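AlyGC (Glaciecola chathamensis, PDB 5GKD) cleaves the polysaccharide alginate as a lyase of polysaccharide lyase family 6, probably by the beta-elimination common to alginate lyases. Local coordinates at residues V128-L140 with E157-F171. Numbering follows the deposited sequence.
With PO4 (phosphate ion), chain G.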
# COMPACT_ATOMS: atom_id res chain seq x y z
N VAL A 128 30.90 -8.44 -1.90
CA VAL A 128 32.33 -8.59 -2.14
C VAL A 128 32.57 -8.75 -3.64
O VAL A 128 31.91 -9.57 -4.29
CB VAL A 128 32.91 -9.79 -1.36
CG1 VAL A 128 34.44 -9.68 -1.28
CG2 VAL A 128 32.34 -9.85 0.02
N TYR A 129 33.50 -7.98 -4.18
CA TYR A 129 33.97 -8.13 -5.56
C TYR A 129 35.49 -8.30 -5.55
O TYR A 129 36.12 -8.27 -4.50
CB TYR A 129 33.58 -6.94 -6.43
CG TYR A 129 32.09 -6.61 -6.46
CD1 TYR A 129 31.49 -5.95 -5.40
CD2 TYR A 129 31.31 -6.98 -7.53
CE1 TYR A 129 30.14 -5.66 -5.43
CE2 TYR A 129 29.97 -6.69 -7.57
CZ TYR A 129 29.39 -6.04 -6.52
OH TYR A 129 28.04 -5.76 -6.57
N GLY A 130 36.08 -8.45 -6.73
CA GLY A 130 37.53 -8.48 -6.79
C GLY A 130 38.09 -9.79 -6.27
O GLY A 130 37.44 -10.84 -6.32
N ARG A 131 39.32 -9.72 -5.74
CA ARG A 131 40.04 -10.91 -5.32
C ARG A 131 40.82 -10.64 -4.04
O ARG A 131 41.29 -9.52 -3.80
CB ARG A 131 41.01 -11.41 -6.41
CG ARG A 131 40.34 -11.98 -7.64
CD ARG A 131 41.35 -12.57 -8.63
NE ARG A 131 40.67 -13.14 -9.79
CZ ARG A 131 41.26 -13.46 -10.94
NH1 ARG A 131 42.56 -13.28 -11.10
NH2 ARG A 131 40.54 -13.94 -11.93
N HIS A 132 40.99 -11.69 -3.25
CA HIS A 132 41.85 -11.67 -2.06
C HIS A 132 41.41 -10.62 -1.04
O HIS A 132 42.23 -10.02 -0.36
CB HIS A 132 43.30 -11.46 -2.44
CG HIS A 132 43.83 -12.54 -3.34
ND1 HIS A 132 44.04 -13.83 -2.90
CD2 HIS A 132 44.14 -12.53 -4.66
CE1 HIS A 132 44.49 -14.56 -3.91
NE2 HIS A 132 44.54 -13.80 -4.99
N ASN A 133 40.11 -10.43 -0.90
CA ASN A 133 39.59 -9.59 0.16
C ASN A 133 39.30 -10.40 1.42
O ASN A 133 39.22 -11.63 1.40
CB ASN A 133 38.34 -8.85 -0.32
CG ASN A 133 38.68 -7.84 -1.39
OD1 ASN A 133 39.73 -7.20 -1.31
ND2 ASN A 133 37.83 -7.69 -2.40
N ARG A 134 39.11 -9.69 2.53
CA ARG A 134 38.80 -10.31 3.80
C ARG A 134 37.71 -9.52 4.51
O ARG A 134 37.76 -8.28 4.56
CB ARG A 134 40.04 -10.41 4.70
CG ARG A 134 39.79 -11.19 5.97
CD ARG A 134 41.06 -11.40 6.78
NE ARG A 134 40.76 -11.97 8.08
CZ ARG A 134 41.59 -11.98 9.10
NH1 ARG A 134 42.80 -11.45 8.98
NH2 ARG A 134 41.22 -12.52 10.26
N PHE A 135 36.73 -10.23 5.04
CA PHE A 135 35.66 -9.64 5.84
C PHE A 135 35.60 -10.42 7.16
O PHE A 135 35.06 -11.54 7.20
CB PHE A 135 34.34 -9.68 5.07
CG PHE A 135 33.20 -9.01 5.77
CD1 PHE A 135 32.96 -7.65 5.58
CD2 PHE A 135 32.34 -9.74 6.57
CE1 PHE A 135 31.90 -7.03 6.22
CE2 PHE A 135 31.28 -9.13 7.19
CZ PHE A 135 31.05 -7.77 7.02
N ASP A 136 36.14 -9.83 8.23
CA ASP A 136 36.37 -10.56 9.47
C ASP A 136 36.05 -9.73 10.71
O ASP A 136 36.14 -8.50 10.70
CB ASP A 136 37.83 -11.03 9.56
CG ASP A 136 38.78 -9.87 9.74
OD1 ASP A 136 39.15 -9.26 8.73
OD2 ASP A 136 39.13 -9.53 10.90
N HIS A 137 35.69 -10.43 11.79
CA HIS A 137 35.41 -9.82 13.09
C HIS A 137 34.38 -8.69 12.97
O HIS A 137 34.46 -7.67 13.65
CB HIS A 137 36.69 -9.33 13.78
CG HIS A 137 37.65 -10.44 14.14
ND1 HIS A 137 38.61 -10.92 13.26
CD2 HIS A 137 37.77 -11.18 15.27
CE1 HIS A 137 39.28 -11.90 13.84
NE2 HIS A 137 38.79 -12.08 15.05
N ASN A 138 33.39 -8.88 12.10
CA ASN A 138 32.31 -7.92 11.95
C ASN A 138 31.05 -8.42 12.67
O ASN A 138 30.98 -9.55 13.16
CB ASN A 138 32.05 -7.64 10.47
CG ASN A 138 33.26 -7.06 9.78
OD1 ASN A 138 33.72 -5.97 10.14
ND2 ASN A 138 33.81 -7.78 8.81
N HIS A 139 30.05 -7.54 12.74
CA HIS A 139 28.87 -7.75 13.57
C HIS A 139 27.66 -7.22 12.80
O HIS A 139 27.45 -6.00 12.74
CB HIS A 139 29.07 -7.05 14.91
CG HIS A 139 27.90 -7.10 15.85
ND1 HIS A 139 28.05 -7.40 17.19
CD2 HIS A 139 26.59 -6.82 15.67
CE1 HIS A 139 26.87 -7.33 17.78
NE2 HIS A 139 25.97 -6.97 16.88
N LEU A 140 26.88 -8.13 12.21
CA LEU A 140 25.73 -7.79 11.38
C LEU A 140 24.47 -8.36 12.01
O LEU A 140 24.30 -9.58 12.06
CB LEU A 140 25.88 -8.33 9.97
CG LEU A 140 27.25 -8.06 9.35
CD1 LEU A 140 27.33 -8.65 7.95
CD2 LEU A 140 27.47 -6.55 9.32
N GLU A 157 35.25 -12.27 -14.52
CA GLU A 157 36.43 -13.05 -14.18
C GLU A 157 37.30 -12.34 -13.16
O GLU A 157 38.01 -13.01 -12.39
CB GLU A 157 37.22 -13.34 -15.46
CG GLU A 157 38.34 -14.33 -15.26
CD GLU A 157 39.05 -14.66 -16.56
OE1 GLU A 157 40.21 -15.11 -16.48
OE2 GLU A 157 38.45 -14.47 -17.64
N SER A 158 37.28 -11.00 -13.13
CA SER A 158 38.06 -10.26 -12.14
C SER A 158 37.57 -10.49 -10.71
O SER A 158 38.32 -10.23 -9.77
CB SER A 158 38.01 -8.76 -12.43
OG SER A 158 38.48 -8.50 -13.73
N SER A 159 36.34 -10.95 -10.54
CA SER A 159 35.78 -11.26 -9.23
C SER A 159 35.68 -12.77 -8.97
O SER A 159 35.36 -13.17 -7.86
CB SER A 159 34.39 -10.62 -9.10
OG SER A 159 34.49 -9.21 -9.00
N GLN A 160 35.96 -13.60 -9.98
CA GLN A 160 36.01 -15.04 -9.81
C GLN A 160 37.39 -15.44 -9.29
O GLN A 160 38.30 -14.62 -9.21
CB GLN A 160 35.67 -15.72 -11.13
CG GLN A 160 34.26 -15.40 -11.60
CD GLN A 160 34.09 -15.63 -13.09
OE1 GLN A 160 34.96 -16.21 -13.73
NE2 GLN A 160 33.00 -15.16 -13.65
N GLN A 161 37.53 -16.70 -8.91
CA GLN A 161 38.78 -17.23 -8.36
C GLN A 161 39.37 -16.27 -7.32
O GLN A 161 40.53 -15.86 -7.39
CB GLN A 161 39.79 -17.52 -9.47
CG GLN A 161 39.24 -18.41 -10.55
CD GLN A 161 40.24 -18.73 -11.62
OE1 GLN A 161 41.29 -19.31 -11.33
NE2 GLN A 161 39.94 -18.35 -12.86
N ASN A 162 38.53 -15.89 -6.36
CA ASN A 162 38.86 -14.76 -5.50
C ASN A 162 39.67 -15.15 -4.28
O ASN A 162 40.46 -14.33 -3.80
CB ASN A 162 37.58 -14.04 -5.06
CG ASN A 162 36.47 -15.01 -4.60
OD1 ASN A 162 36.58 -15.64 -3.54
ND2 ASN A 162 35.41 -15.13 -5.40
N HIS A 163 39.48 -16.35 -3.74
CA HIS A 163 40.09 -16.73 -2.46
C HIS A 163 39.72 -15.76 -1.34
O HIS A 163 40.50 -15.56 -0.41
CB HIS A 163 41.62 -16.86 -2.58
CG HIS A 163 42.04 -17.93 -3.52
ND1 HIS A 163 42.10 -19.26 -3.15
CD2 HIS A 163 42.37 -17.89 -4.83
CE1 HIS A 163 42.47 -19.98 -4.19
NE2 HIS A 163 42.64 -19.17 -5.22
N HIS A 164 38.54 -15.15 -1.43
CA HIS A 164 38.07 -14.28 -0.36
C HIS A 164 37.99 -15.07 0.94
O HIS A 164 37.71 -16.27 0.94
CB HIS A 164 36.69 -13.70 -0.69
CG HIS A 164 36.69 -12.70 -1.81
ND1 HIS A 164 37.69 -11.78 -1.99
CD2 HIS A 164 35.78 -12.47 -2.79
CE1 HIS A 164 37.41 -11.02 -3.04
NE2 HIS A 164 36.26 -11.43 -3.55
N ARG A 165 38.23 -14.39 2.05
CA ARG A 165 38.18 -14.99 3.37
C ARG A 165 37.13 -14.29 4.23
O ARG A 165 37.19 -13.07 4.42
CB ARG A 165 39.55 -14.94 4.04
CG ARG A 165 39.56 -15.58 5.41
CD ARG A 165 40.93 -15.56 6.09
NE ARG A 165 40.82 -16.16 7.42
CZ ARG A 165 41.67 -15.98 8.41
NH1 ARG A 165 42.74 -15.21 8.25
NH2 ARG A 165 41.45 -16.57 9.57
N ILE A 166 36.16 -15.06 4.73
CA ILE A 166 35.06 -14.54 5.54
C ILE A 166 35.09 -15.28 6.87
O ILE A 166 34.71 -16.45 6.94
CB ILE A 166 33.72 -14.70 4.83
CG1 ILE A 166 33.76 -14.00 3.47
CG2 ILE A 166 32.57 -14.22 5.73
CD1 ILE A 166 32.64 -14.36 2.52
N ASP A 167 35.57 -14.62 7.92
CA ASP A 167 35.92 -15.37 9.12
C ASP A 167 35.62 -14.57 10.37
O ASP A 167 35.67 -13.34 10.38
CB ASP A 167 37.40 -15.78 9.12
CG ASP A 167 38.34 -14.60 9.22
OD1 ASP A 167 38.64 -14.00 8.18
OD2 ASP A 167 38.79 -14.27 10.34
N HIS A 168 35.30 -15.30 11.45
CA HIS A 168 35.13 -14.73 12.78
C HIS A 168 34.07 -13.63 12.83
O HIS A 168 34.17 -12.72 13.64
CB HIS A 168 36.46 -14.18 13.32
CG HIS A 168 37.49 -15.23 13.53
ND1 HIS A 168 38.45 -15.54 12.59
CD2 HIS A 168 37.71 -16.06 14.58
CE1 HIS A 168 39.22 -16.50 13.05
NE2 HIS A 168 38.79 -16.84 14.25
N ASN A 169 33.07 -13.70 11.97
CA ASN A 169 32.00 -12.71 11.99
C ASN A 169 30.87 -13.19 12.88
O ASN A 169 30.62 -14.40 13.03
CB ASN A 169 31.48 -12.44 10.59
CG ASN A 169 32.54 -11.83 9.70
OD1 ASN A 169 32.95 -10.69 9.92
ND2 ASN A 169 33.00 -12.57 8.69
N TYR A 170 30.19 -12.24 13.51
CA TYR A 170 28.95 -12.50 14.23
C TYR A 170 27.81 -12.15 13.29
O TYR A 170 27.56 -10.98 13.02
CB TYR A 170 28.86 -11.71 15.52
CG TYR A 170 27.53 -11.89 16.27
CD1 TYR A 170 27.14 -13.13 16.76
CD2 TYR A 170 26.70 -10.80 16.50
CE1 TYR A 170 25.94 -13.29 17.45
CE2 TYR A 170 25.51 -10.94 17.18
CZ TYR A 170 25.13 -12.19 17.65
OH TYR A 170 23.94 -12.31 18.32
N PHE A 171 27.15 -13.18 12.77
CA PHE A 171 25.90 -13.00 12.05
C PHE A 171 24.79 -13.16 13.08
O PHE A 171 24.37 -14.28 13.41
CB PHE A 171 25.77 -13.98 10.90
CG PHE A 171 26.80 -13.77 9.80
CD1 PHE A 171 26.68 -12.72 8.91
CD2 PHE A 171 27.88 -14.62 9.66
CE1 PHE A 171 27.62 -12.52 7.90
CE2 PHE A 171 28.83 -14.42 8.65
CZ PHE A 171 28.69 -13.37 7.78
P PO4 G . 25.47 -5.58 -9.40
O1 PO4 G . 26.73 -6.32 -9.04
O2 PO4 G . 25.76 -4.22 -10.01
O3 PO4 G . 24.65 -5.42 -8.14
O4 PO4 G . 24.68 -6.37 -10.42
O HOH W 1 41.96 -15.08 -14.70
O HOH W 2 43.64 -14.35 -0.30
O HOH W 3 41.55 -13.16 1.06
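Arg134 carries CG anti to the backbone N (chi1 -173°) and runs on extended, and Arg165 matches it, which lays one guanidinium flat on the other with centres 4.1 Å apart and planes 11° apart. The nearby carboxylates probably offset the closeness of the two like charges: Arg134 grips Asp167 side-on, NE to OD1 at 2.9 Å and NH2 to OD2 at 3.0 Å, both on the syn side, while Glu202 pairs with Arg165. The anti lone pair of Asp167 OD2 takes His168 ND1, Asp136 holds His137 likewise, and the two imidazoles lie nearly parallel but slid apart, with His168 CB over the face of His137. Asn169 spans the break between strands 134-136 and 139-140: ND2 reaches Phe135 O at 2.7 Å, above its carbonyl plane, and OD1 accepts from Asn138 N. At the other end, His164 presents ND1 edge-on to Asn133 N (3.0 Å), and Val128 CG1 sits over its ring, 3.5 Å from the centroid. Arg131, also extended, sends NE to Gln160 O (2.9 Å) and NH2 to Glu157 O (2.7 Å). An alanine here would remove both donors, and the 157-161 loop would probably lose its hold on this side, the two carbonyls left without these partners. Strands 134-136 and 165-167 run parallel, side by side, as successive rungs of the right-handed parallel beta-helix of the pectate lyase-like clan. Like residues stacked in register, with alternating charges shared among neighbours, imply that side chains as well as backbone bonds join these coils.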